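Local coordinates for MmeI (Methylophilus methylotrophus, PDB 5HR4), which is a Type IIL restriction-modification enzyme that binds DNA and probably methylates adenine on its exocyclic amino group, with S-adenosyl-L-methionine as the methyl donor, at residues Phe410-Glu415 / Ala459-Ile464; Gly480-Val485 / Asp512-Trp517; Gly643-Asp648 / Lys735-Ser740. All coordinates share one frame; numbering follows the deposited sequence.

Contact 1 of 3, residues Phe410-Glu415 / Ala459-Ile464. With SFG (sinefungin), chain H.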
# COMPACT_ATOMS: atom_id res chain seq x y z
N PHE A 410 -18.44 11.33 4.30
CA PHE A 410 -18.62 11.25 2.86
C PHE A 410 -17.57 10.30 2.31
O PHE A 410 -16.41 10.35 2.74
CB PHE A 410 -18.44 12.65 2.22
CG PHE A 410 -19.47 13.67 2.65
CD1 PHE A 410 -19.31 14.42 3.82
CD2 PHE A 410 -20.60 13.92 1.87
CE1 PHE A 410 -20.26 15.38 4.21
CE2 PHE A 410 -21.56 14.86 2.26
CZ PHE A 410 -21.39 15.59 3.43
N GLY A 411 -17.95 9.46 1.35
CA GLY A 411 -17.00 8.49 0.82
C GLY A 411 -17.38 7.99 -0.56
O GLY A 411 -18.56 7.94 -0.92
N ILE A 412 -16.36 7.60 -1.33
CA ILE A 412 -16.51 6.98 -2.64
C ILE A 412 -15.89 5.58 -2.61
O ILE A 412 -14.76 5.41 -2.14
CB ILE A 412 -15.86 7.82 -3.75
CG1 ILE A 412 -16.36 9.27 -3.75
CG2 ILE A 412 -16.13 7.20 -5.08
CD1 ILE A 412 -15.47 10.24 -4.54
N GLU A 413 -16.60 4.59 -3.15
CA GLU A 413 -16.17 3.20 -3.09
C GLU A 413 -16.74 2.43 -4.29
O GLU A 413 -17.94 2.50 -4.57
CB GLU A 413 -16.60 2.58 -1.75
CG GLU A 413 -16.58 1.06 -1.64
CD GLU A 413 -15.21 0.43 -1.95
OE1 GLU A 413 -14.17 1.00 -1.55
OE2 GLU A 413 -15.18 -0.65 -2.61
N ILE A 414 -15.88 1.71 -5.01
CA ILE A 414 -16.29 1.17 -6.30
C ILE A 414 -17.04 -0.16 -6.16
O ILE A 414 -17.85 -0.49 -7.03
CB ILE A 414 -15.07 1.03 -7.23
CG1 ILE A 414 -15.51 0.87 -8.70
CG2 ILE A 414 -14.19 -0.13 -6.83
CD1 ILE A 414 -14.34 1.04 -9.69
N GLU A 415 -16.79 -0.93 -5.11
CA GLU A 415 -17.52 -2.17 -4.89
C GLU A 415 -18.71 -1.90 -3.98
O GLU A 415 -18.59 -1.19 -2.98
CB GLU A 415 -16.61 -3.23 -4.26
CG GLU A 415 -15.51 -3.77 -5.17
CD GLU A 415 -16.03 -4.57 -6.39
OE1 GLU A 415 -16.72 -5.60 -6.22
OE2 GLU A 415 -15.72 -4.17 -7.54
N ALA A 459 -19.25 4.36 -6.69
CA ALA A 459 -18.86 4.91 -7.97
C ALA A 459 -17.35 4.76 -8.09
O ALA A 459 -16.71 4.13 -7.25
CB ALA A 459 -19.31 6.36 -8.11
N ASN A 460 -16.79 5.34 -9.14
CA ASN A 460 -15.38 5.20 -9.47
C ASN A 460 -14.73 6.57 -9.29
O ASN A 460 -14.81 7.42 -10.19
CB ASN A 460 -15.19 4.66 -10.89
CG ASN A 460 -13.73 4.45 -11.24
OD1 ASN A 460 -12.89 5.34 -11.06
ND2 ASN A 460 -13.41 3.27 -11.71
N ALA A 461 -14.04 6.75 -8.17
CA ALA A 461 -13.57 8.06 -7.75
C ALA A 461 -12.67 8.75 -8.76
O ALA A 461 -12.45 9.96 -8.66
CB ALA A 461 -12.82 7.95 -6.43
N LEU A 462 -12.13 8.01 -9.73
CA LEU A 462 -11.26 8.62 -10.72
C LEU A 462 -12.03 9.15 -11.93
O LEU A 462 -11.51 10.01 -12.65
CB LEU A 462 -10.19 7.62 -11.17
CG LEU A 462 -9.26 7.05 -10.08
CD1 LEU A 462 -8.11 6.28 -10.68
CD2 LEU A 462 -8.71 8.13 -9.18
N GLN A 463 -13.27 8.68 -12.14
CA GLN A 463 -14.07 9.05 -13.30
C GLN A 463 -15.11 10.13 -13.02
O GLN A 463 -15.67 10.66 -13.97
CB GLN A 463 -14.78 7.82 -13.88
CG GLN A 463 -13.87 6.86 -14.62
CD GLN A 463 -14.60 5.62 -15.14
OE1 GLN A 463 -15.82 5.52 -15.02
NE2 GLN A 463 -13.84 4.68 -15.71
N ILE A 464 -15.38 10.46 -11.76
CA ILE A 464 -16.44 11.40 -11.42
C ILE A 464 -15.85 12.72 -10.91
O ILE A 464 -14.66 12.83 -10.62
CB ILE A 464 -17.41 10.81 -10.37
CG1 ILE A 464 -16.65 10.50 -9.08
CG2 ILE A 464 -18.11 9.59 -10.90
CD1 ILE A 464 -17.57 10.06 -7.97
N SFG H . -9.49 2.17 3.83
CA SFG H . -10.41 1.07 3.59
C SFG H . -10.57 0.34 4.91
O SFG H . -9.94 0.75 5.91
OXT SFG H . -11.34 -0.65 5.02
CB SFG H . -9.85 0.13 2.53
CG SFG H . -9.54 0.95 1.29
CD SFG H . -8.74 0.04 0.38
NE SFG H . -7.37 0.09 0.84
C5' SFG H . -8.85 0.47 -1.09
C4' SFG H . -10.32 0.59 -1.63
O4' SFG H . -10.32 1.28 -2.73
C3' SFG H . -10.94 -0.76 -2.05
O3' SFG H . -11.96 -1.02 -1.19
C2' SFG H . -11.43 -0.57 -3.51
O2' SFG H . -12.78 -1.17 -3.73
C1' SFG H . -11.51 0.71 -3.65
N9 SFG H . -11.19 1.17 -4.97
C8 SFG H . -10.26 0.70 -5.80
N7 SFG H . -10.27 1.46 -6.91
C5 SFG H . -11.21 2.39 -6.74
C6 SFG H . -11.63 3.40 -7.58
N6 SFG H . -11.21 3.82 -8.89
N1 SFG H . -12.59 4.24 -7.21
C2 SFG H . -13.16 4.08 -5.99
N3 SFG H . -12.75 3.08 -5.17
C4 SFG H . -11.77 2.23 -5.54

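Contact 2 of 3, residues Gly480-Val485 / Asp512-Trp517. With SFG (sinefungin), chain H; nucleotides of chain B.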
# COMPACT_ATOMS: atom_id res chain seq x y z
N GLY A 480 -7.65 8.89 3.40
CA GLY A 480 -7.97 7.51 3.11
C GLY A 480 -6.76 6.75 2.63
O GLY A 480 -5.66 7.28 2.51
N ASN A 481 -7.01 5.47 2.32
CA ASN A 481 -5.98 4.52 1.92
C ASN A 481 -6.32 3.97 0.54
O ASN A 481 -6.85 2.86 0.41
CB ASN A 481 -5.86 3.39 2.95
CG ASN A 481 -4.81 2.38 2.56
OD1 ASN A 481 -3.89 2.67 1.78
ND2 ASN A 481 -4.94 1.17 3.08
N PRO A 482 -5.99 4.71 -0.51
CA PRO A 482 -6.36 4.31 -1.89
C PRO A 482 -5.56 3.11 -2.37
O PRO A 482 -4.45 2.84 -1.87
CB PRO A 482 -6.02 5.56 -2.72
CG PRO A 482 -5.83 6.67 -1.73
CD PRO A 482 -5.34 6.03 -0.48
N PRO A 483 -6.07 2.39 -3.38
CA PRO A 483 -5.44 1.13 -3.81
C PRO A 483 -4.08 1.32 -4.46
O PRO A 483 -3.85 2.30 -5.18
CB PRO A 483 -6.45 0.57 -4.81
CG PRO A 483 -7.11 1.76 -5.36
CD PRO A 483 -7.28 2.66 -4.17
N PHE A 484 -3.20 0.34 -4.21
CA PHE A 484 -1.85 0.30 -4.75
C PHE A 484 -1.83 -0.67 -5.92
O PHE A 484 -2.13 -1.86 -5.75
CB PHE A 484 -0.82 -0.18 -3.73
CG PHE A 484 -0.88 0.48 -2.40
CD1 PHE A 484 -1.60 1.65 -2.20
CD2 PHE A 484 -0.19 -0.07 -1.33
CE1 PHE A 484 -1.63 2.24 -0.94
CE2 PHE A 484 -0.22 0.52 -0.09
CZ PHE A 484 -0.94 1.68 0.10
N VAL A 485 -1.46 -0.20 -7.09
CA VAL A 485 -1.34 -1.12 -8.21
C VAL A 485 -0.17 -0.66 -9.07
O VAL A 485 -0.12 0.49 -9.52
CB VAL A 485 -2.64 -1.21 -9.04
CG1 VAL A 485 -2.43 -2.20 -10.17
CG2 VAL A 485 -3.86 -1.65 -8.18
N ASP A 512 2.19 4.25 -10.14
CA ASP A 512 1.27 3.37 -9.44
C ASP A 512 -0.13 3.95 -9.57
O ASP A 512 -0.31 5.17 -9.72
CB ASP A 512 1.67 3.23 -7.96
CG ASP A 512 1.06 1.98 -7.29
OD1 ASP A 512 -0.17 1.98 -7.03
OD2 ASP A 512 1.81 1.00 -7.01
N LEU A 513 -1.14 3.07 -9.55
CA LEU A 513 -2.51 3.55 -9.58
C LEU A 513 -2.78 4.55 -8.45
O LEU A 513 -3.54 5.51 -8.64
CB LEU A 513 -3.49 2.38 -9.50
CG LEU A 513 -4.96 2.79 -9.69
CD1 LEU A 513 -5.13 3.69 -10.91
CD2 LEU A 513 -5.86 1.59 -9.79
N VAL A 514 -2.16 4.34 -7.28
CA VAL A 514 -2.48 5.20 -6.13
C VAL A 514 -2.14 6.65 -6.43
O VAL A 514 -2.79 7.57 -5.91
CB VAL A 514 -1.78 4.71 -4.85
CG1 VAL A 514 -0.27 4.82 -4.97
CG2 VAL A 514 -2.27 5.49 -3.63
N ALA A 515 -1.14 6.89 -7.29
CA ALA A 515 -0.77 8.26 -7.62
C ALA A 515 -1.96 9.05 -8.14
O ALA A 515 -2.11 10.22 -7.82
CB ALA A 515 0.36 8.27 -8.63
N ALA A 516 -2.87 8.39 -8.87
CA ALA A 516 -4.04 9.06 -9.45
C ALA A 516 -4.84 9.89 -8.44
O ALA A 516 -5.37 10.95 -8.79
CB ALA A 516 -4.94 8.02 -10.10
N TRP A 517 -4.98 9.43 -7.20
CA TRP A 517 -5.79 10.21 -6.26
C TRP A 517 -5.16 11.54 -5.88
O TRP A 517 -5.87 12.43 -5.41
CB TRP A 517 -6.09 9.42 -4.97
CG TRP A 517 -7.24 8.48 -5.11
CD1 TRP A 517 -8.45 8.57 -4.50
CD2 TRP A 517 -7.29 7.30 -5.92
NE1 TRP A 517 -9.25 7.52 -4.88
CE2 TRP A 517 -8.56 6.73 -5.75
CE3 TRP A 517 -6.37 6.68 -6.77
CZ2 TRP A 517 -8.94 5.56 -6.40
CZ3 TRP A 517 -6.75 5.51 -7.42
CH2 TRP A 517 -8.03 4.97 -7.23
N SFG H . -9.49 2.17 3.83
CA SFG H . -10.41 1.07 3.59
C SFG H . -10.57 0.34 4.91
O SFG H . -9.94 0.75 5.91
OXT SFG H . -11.34 -0.65 5.02
CB SFG H . -9.85 0.13 2.53
CG SFG H . -9.54 0.95 1.29
CD SFG H . -8.74 0.04 0.38
NE SFG H . -7.37 0.09 0.84
C5' SFG H . -8.85 0.47 -1.09
C4' SFG H . -10.32 0.59 -1.63
O4' SFG H . -10.32 1.28 -2.73
C3' SFG H . -10.94 -0.76 -2.05
O3' SFG H . -11.96 -1.02 -1.19
C2' SFG H . -11.43 -0.57 -3.51
O2' SFG H . -12.78 -1.17 -3.73
C1' SFG H . -11.51 0.71 -3.65
N9 SFG H . -11.19 1.17 -4.97
C8 SFG H . -10.26 0.70 -5.80
N7 SFG H . -10.27 1.46 -6.91
C5 SFG H . -11.21 2.39 -6.74
C6 SFG H . -11.63 3.40 -7.58
N6 SFG H . -11.21 3.82 -8.89
N1 SFG H . -12.59 4.24 -7.21
C2 SFG H . -13.16 4.08 -5.99
N3 SFG H . -12.75 3.08 -5.17
C4 SFG H . -11.77 2.23 -5.54
P DA B 7 1.69 -5.01 -6.76
OP1 DA B 7 0.70 -6.07 -7.11
OP2 DA B 7 1.53 -3.65 -7.34
O5' DA B 7 1.80 -4.95 -5.18
C5' DA B 7 1.10 -4.04 -4.43
C4' DA B 7 0.89 -4.66 -3.08
O4' DA B 7 0.18 -3.76 -2.23
C3' DA B 7 0.12 -5.96 -3.09
O3' DA B 7 0.76 -6.84 -2.20
C2' DA B 7 -1.27 -5.55 -2.59
C1' DA B 7 -0.94 -4.40 -1.67
N9 DA B 7 -1.95 -3.35 -1.59
C8 DA B 7 -2.67 -2.83 -2.61
N7 DA B 7 -3.45 -1.85 -2.26
C5 DA B 7 -3.20 -1.69 -0.91
C6 DA B 7 -3.71 -0.79 0.06
N6 DA B 7 -4.62 0.15 -0.20
N1 DA B 7 -3.25 -0.90 1.32
C2 DA B 7 -2.35 -1.84 1.59
N3 DA B 7 -1.79 -2.73 0.76
C4 DA B 7 -2.27 -2.60 -0.48

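Contact 3 of 3, residues Gly643-Asp648 / Lys735-Ser740. With nucleotides of chain C; nucleotides of chain B.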
# COMPACT_ATOMS: atom_id res chain seq x y z
N GLY A 643 21.67 -6.54 -17.93
CA GLY A 643 21.95 -7.95 -18.16
C GLY A 643 20.98 -8.59 -19.15
O GLY A 643 19.92 -8.05 -19.47
N ASN A 644 21.37 -9.77 -19.64
CA ASN A 644 20.58 -10.50 -20.63
C ASN A 644 19.31 -11.07 -20.00
O ASN A 644 19.37 -11.71 -18.95
CB ASN A 644 21.39 -11.65 -21.25
CG ASN A 644 22.86 -11.32 -21.42
OD1 ASN A 644 23.27 -10.71 -22.41
ND2 ASN A 644 23.66 -11.73 -20.45
N LYS A 645 18.18 -10.87 -20.67
CA LYS A 645 16.86 -11.29 -20.19
C LYS A 645 16.38 -12.48 -21.00
O LYS A 645 16.23 -12.36 -22.23
CB LYS A 645 15.88 -10.12 -20.30
CG LYS A 645 14.44 -10.46 -20.05
CD LYS A 645 13.59 -9.17 -20.00
CE LYS A 645 12.09 -9.51 -20.13
NZ LYS A 645 11.16 -8.35 -20.11
N PRO A 646 16.14 -13.63 -20.38
CA PRO A 646 15.92 -14.86 -21.16
C PRO A 646 14.51 -15.06 -21.69
O PRO A 646 14.33 -15.57 -22.81
CB PRO A 646 16.29 -15.96 -20.16
CG PRO A 646 15.96 -15.33 -18.81
CD PRO A 646 16.42 -13.91 -18.96
N THR A 647 13.51 -14.69 -20.89
CA THR A 647 12.10 -15.02 -21.12
C THR A 647 11.94 -16.44 -21.63
O THR A 647 11.51 -16.67 -22.76
CB THR A 647 11.45 -14.04 -22.09
OG1 THR A 647 11.81 -12.69 -21.75
CG2 THR A 647 9.94 -14.17 -22.00
N ASP A 648 12.29 -17.42 -20.79
CA ASP A 648 12.37 -18.79 -21.27
C ASP A 648 11.60 -19.79 -20.42
O ASP A 648 11.70 -20.99 -20.66
CB ASP A 648 13.83 -19.24 -21.37
CG ASP A 648 14.46 -19.51 -20.00
OD1 ASP A 648 13.93 -19.00 -18.98
OD2 ASP A 648 15.49 -20.23 -19.96
N LYS A 735 17.54 -17.78 -28.97
CA LYS A 735 18.26 -16.63 -28.48
C LYS A 735 17.47 -16.03 -27.33
O LYS A 735 16.23 -16.06 -27.34
CB LYS A 735 18.45 -15.59 -29.59
CG LYS A 735 19.47 -16.00 -30.64
CD LYS A 735 19.60 -14.97 -31.76
CE LYS A 735 20.19 -15.62 -33.02
NZ LYS A 735 19.32 -16.68 -33.64
N PHE A 736 18.19 -15.53 -26.32
CA PHE A 736 17.54 -14.82 -25.23
C PHE A 736 16.68 -13.70 -25.80
O PHE A 736 16.96 -13.17 -26.88
CB PHE A 736 18.58 -14.25 -24.24
CG PHE A 736 19.10 -15.24 -23.21
CD1 PHE A 736 19.04 -16.61 -23.42
CD2 PHE A 736 19.66 -14.78 -22.02
CE1 PHE A 736 19.53 -17.50 -22.47
CE2 PHE A 736 20.15 -15.67 -21.06
CZ PHE A 736 20.08 -17.03 -21.29
N PHE A 737 15.64 -13.33 -25.06
CA PHE A 737 14.77 -12.24 -25.47
C PHE A 737 15.53 -10.93 -25.63
O PHE A 737 15.40 -10.24 -26.65
CB PHE A 737 13.63 -12.09 -24.47
CG PHE A 737 12.80 -10.87 -24.68
CD1 PHE A 737 13.03 -9.74 -23.92
CD2 PHE A 737 11.78 -10.86 -25.61
CE1 PHE A 737 12.25 -8.62 -24.10
CE2 PHE A 737 10.99 -9.73 -25.80
CZ PHE A 737 11.22 -8.61 -25.04
N TYR A 738 16.30 -10.52 -24.62
CA TYR A 738 17.21 -9.40 -24.76
C TYR A 738 18.63 -9.88 -24.49
O TYR A 738 18.87 -10.57 -23.50
CB TYR A 738 16.85 -8.25 -23.83
CG TYR A 738 17.80 -7.06 -23.92
CD1 TYR A 738 17.87 -6.29 -25.07
CD2 TYR A 738 18.61 -6.71 -22.83
CE1 TYR A 738 18.74 -5.20 -25.15
CE2 TYR A 738 19.49 -5.61 -22.90
CZ TYR A 738 19.53 -4.86 -24.06
OH TYR A 738 20.39 -3.79 -24.15
N ILE A 739 19.54 -9.55 -25.40
CA ILE A 739 20.93 -9.99 -25.34
C ILE A 739 21.81 -8.76 -25.27
O ILE A 739 21.66 -7.83 -26.08
CB ILE A 739 21.32 -10.88 -26.55
CG1 ILE A 739 20.59 -12.22 -26.50
CG2 ILE A 739 22.80 -11.14 -26.57
CD1 ILE A 739 21.13 -13.24 -27.51
N SER A 740 22.72 -8.74 -24.30
CA SER A 740 23.63 -7.63 -24.12
C SER A 740 25.07 -8.06 -23.91
O SER A 740 25.95 -7.20 -23.97
CB SER A 740 23.20 -6.78 -22.91
OG SER A 740 23.07 -7.59 -21.76
P DG C 9 10.85 -15.91 -17.25
OP1 DG C 9 10.16 -17.19 -17.46
OP2 DG C 9 12.21 -15.58 -17.75
O5' DG C 9 9.89 -14.72 -17.69
C5' DG C 9 8.53 -14.81 -17.41
C4' DG C 9 7.89 -13.46 -17.55
O4' DG C 9 8.57 -12.48 -16.71
C3' DG C 9 7.93 -12.86 -18.95
O3' DG C 9 6.79 -12.08 -19.10
C2' DG C 9 9.16 -11.99 -18.89
C1' DG C 9 8.92 -11.39 -17.52
N9 DG C 9 10.07 -10.72 -16.97
C8 DG C 9 11.40 -11.02 -17.15
N7 DG C 9 12.20 -10.21 -16.53
C5 DG C 9 11.32 -9.32 -15.89
C6 DG C 9 11.58 -8.21 -15.04
O6 DG C 9 12.67 -7.76 -14.68
N1 DG C 9 10.40 -7.60 -14.63
C2 DG C 9 9.14 -8.02 -14.97
N2 DG C 9 8.11 -7.32 -14.47
N3 DG C 9 8.90 -9.04 -15.74
C4 DG C 9 10.02 -9.64 -16.16
P DT B 3 18.79 0.17 -20.46
OP1 DT B 3 18.52 1.39 -19.65
OP2 DT B 3 20.15 0.05 -21.01
O5' DT B 3 18.38 -1.16 -19.64
C5' DT B 3 17.53 -1.12 -18.46
C4' DT B 3 16.16 -0.54 -18.75
O4' DT B 3 15.47 -1.33 -19.77
C3' DT B 3 15.21 -0.51 -17.54
O3' DT B 3 14.41 0.65 -17.58
C2' DT B 3 14.36 -1.76 -17.79
C1' DT B 3 14.18 -1.64 -19.29
N1 DT B 3 13.71 -2.87 -19.94
C2 DT B 3 12.35 -3.11 -20.04
O2 DT B 3 11.51 -2.36 -19.60
N3 DT B 3 12.02 -4.27 -20.68
C4 DT B 3 12.89 -5.20 -21.24
O4 DT B 3 12.49 -6.22 -21.80
C5 DT B 3 14.29 -4.89 -21.11
C7 DT B 3 15.33 -5.82 -21.65
C6 DT B 3 14.63 -3.75 -20.47
P DA B 2 20.26 -1.42 -26.67
OP1 DA B 2 20.96 -0.16 -27.03
OP2 DA B 2 21.08 -2.57 -26.23
O5' DA B 2 19.15 -1.20 -25.51
C5' DA B 2 18.50 0.08 -25.34
C4' DA B 2 17.57 0.09 -24.12
O4' DA B 2 16.28 -0.49 -24.45
C3' DA B 2 18.06 -0.66 -22.86
O3' DA B 2 17.78 0.15 -21.72
C2' DA B 2 17.18 -1.92 -22.87
C1' DA B 2 15.88 -1.31 -23.38
N9 DA B 2 14.87 -2.27 -23.83
C8 DA B 2 15.05 -3.43 -24.53
N7 DA B 2 13.93 -4.06 -24.80
C5 DA B 2 12.95 -3.25 -24.24
C6 DA B 2 11.53 -3.35 -24.18
N6 DA B 2 10.83 -4.35 -24.70
N1 DA B 2 10.86 -2.37 -23.55
C2 DA B 2 11.55 -1.36 -23.02
N3 DA B 2 12.86 -1.16 -23.02
C4 DA B 2 13.51 -2.15 -23.65

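Contact 1 of 3, residues Phe410-Glu415 / Ala459-Ile464
With chi1 at -54°, I412 puts its CG2 branch opposite the backbone N and onto A461, 3.7 Å from CG2 to CB, while the longer branch runs out extended until I412 CD1 and I464 CD1 meet tip to tip at 4.0 Å. I414 adopts another first torsion: chi1 of -163° sends CG1 away from the backbone N, and its CD1 comes to lie alongside N460, the two side chains pointing the same way. One backbone bond, A459 N to E413 O at 3.1 Å, ties the segments together.

Both segments present polar atoms to sinefungin. The chain of E413 bends at chi2 (57°), which brings its carboxylate to the ribose: O3' donates to E413 OE1 at 3.0 Å and O2' to E413 OE2 at 2.7 Å. E413 OE2 also receives E415 N, so the carboxylate is fixed from its own segment too. At the adenine, A461 N donates to N1 at 3.1 Å, and N6 gives a weak bond to N460 OD1. That same OD1 accepts L462 N at 3.1 Å in the carbonyl plane, an Asx turn that holds the amide for its ligand. An acidic residue in the C-terminal part of the second strand, gripping the ribose hydroxyls, is characteristic of Rossmann-like methyltransferases.

Strand 409-413 runs between parallel strands 359-361 and 455-458, the latter leading directly into 459-464; helix 416-440 packs on E413 through P418 and A419, and W517 of helix 517-524 covers A461 and L462.

Contact 2 of 3, residues Gly480-Val485 / Asp512-Trp517
Two prolines sit side by side on one face of W517. P482 CB lies above the five-membered ring, 4.0 Å from its centroid and 13° off the normal, and P483 CD above the six-membered ring, 4.2 Å from that centroid: two CH-pi contacts, one over each ring of the indole. P483 also fills the angle between indole and cofactor analogue, its CG 3.4 Å from sinefungin C8, while the indole edge reaches the adenine at C6. W517 NE1 is bonded to P362 O, which fixes the ring's rotation. Farther along, V514 pushes its CG2 against P482 CB, and V485 and L513 lie alongside each other, CB to CB.

The 512-517 turn is pinned to the loop by L513 N to V485 O at 2.8 Å. D512 OD1 receives V514 N on its anti lone pair, almost straight at 177°, forming an Asx turn; V485 N approaches the same oxygen from the syn side, although the modelled separation is too short to be taken literally.

F484 lies over DA7 of chain B, whose C6 is centred 3.6 Å above the phenyl plane. N481 ND2 donates to DA7 N1 at 3.2 Å, DA7 N6 returns a weak bond to N481 OD1, and sinefungin NE donates to N481 O at 2.9 Å. Protein contacts on the pairing edge are consistent with a flipped-out base. The sequence N481-P482-P483-F484 is the NPPF form of motif IV, the catalytic-loop signature of N6-adenine DNA methyltransferases.

Contact 3 of 3, residues Gly643-Asp648 / Lys735-Ser740
P646 overlaps the ring of F736 centrally: its CB stands 3.9 Å from the ring centroid, 8° off the normal, a CH-pi contact over the face. The backbones beside it form a classic beta bulge, F737 and Y738 both facing K645, within the target recognition domain. K645 N donates to Y738 O at 2.9 Å and Y738 N returns to K645 O at 3.0 Å, a single antiparallel hydrogen-bonded pair; F737 N adds a weak bond to P646 O.

The bulge turns neighbouring side chains to the DNA. K645, fully extended from a chi1 of 171°, runs beside F737 and donates from NZ to O4 of DT3 of chain B at 3.0 Å and to N7 of a guanine, both major-groove atoms. F737 meets the same DT3 O4 in plane at its ring edge. The Y738 ring touches the DT3 methyl, CG to C7 3.6 Å, and its OH donates to OP2 of DA2 of chain B, at a separation doubtfully short. Replacing Y738 by an alanine would probably leave the DT3 methyl without its aromatic neighbour and the DA2 phosphate without its hydroxyl donor.

Behind this surface, R718 links the two loops by bonding to T647 O and K735 O, and W692 meets F736 edge-to-face. At the far end S740 OG bonds to Y642 O, while S740 N donates to N644 OD1 at 2.8 Å, tilted 19° from the amide plane.

Overall arrangement
Contacts 1 and 2 are two walls of one methyltransferase pocket: their centres lie 13 Å apart, both touch sinefungin, and they meet where L462 CD1 packs on W517 CZ3 at 3.6 Å. Contact 1 holds the ribose and adenine, whereas contact 2 places the amine end near the target base, with sinefungin NE 2.9 Å from N6 of DA7 of chain B. Contact 3 belongs to the target recognition domain, its centre 42 Å from that of contact 1 and 33 Å from that of contact 2, with nearest atoms about 18 Å from contact 2. Chain B joins them, from DT3 and DA2 at contact 3, where DG9 of chain C also touches, to DA7, the probable methylation target.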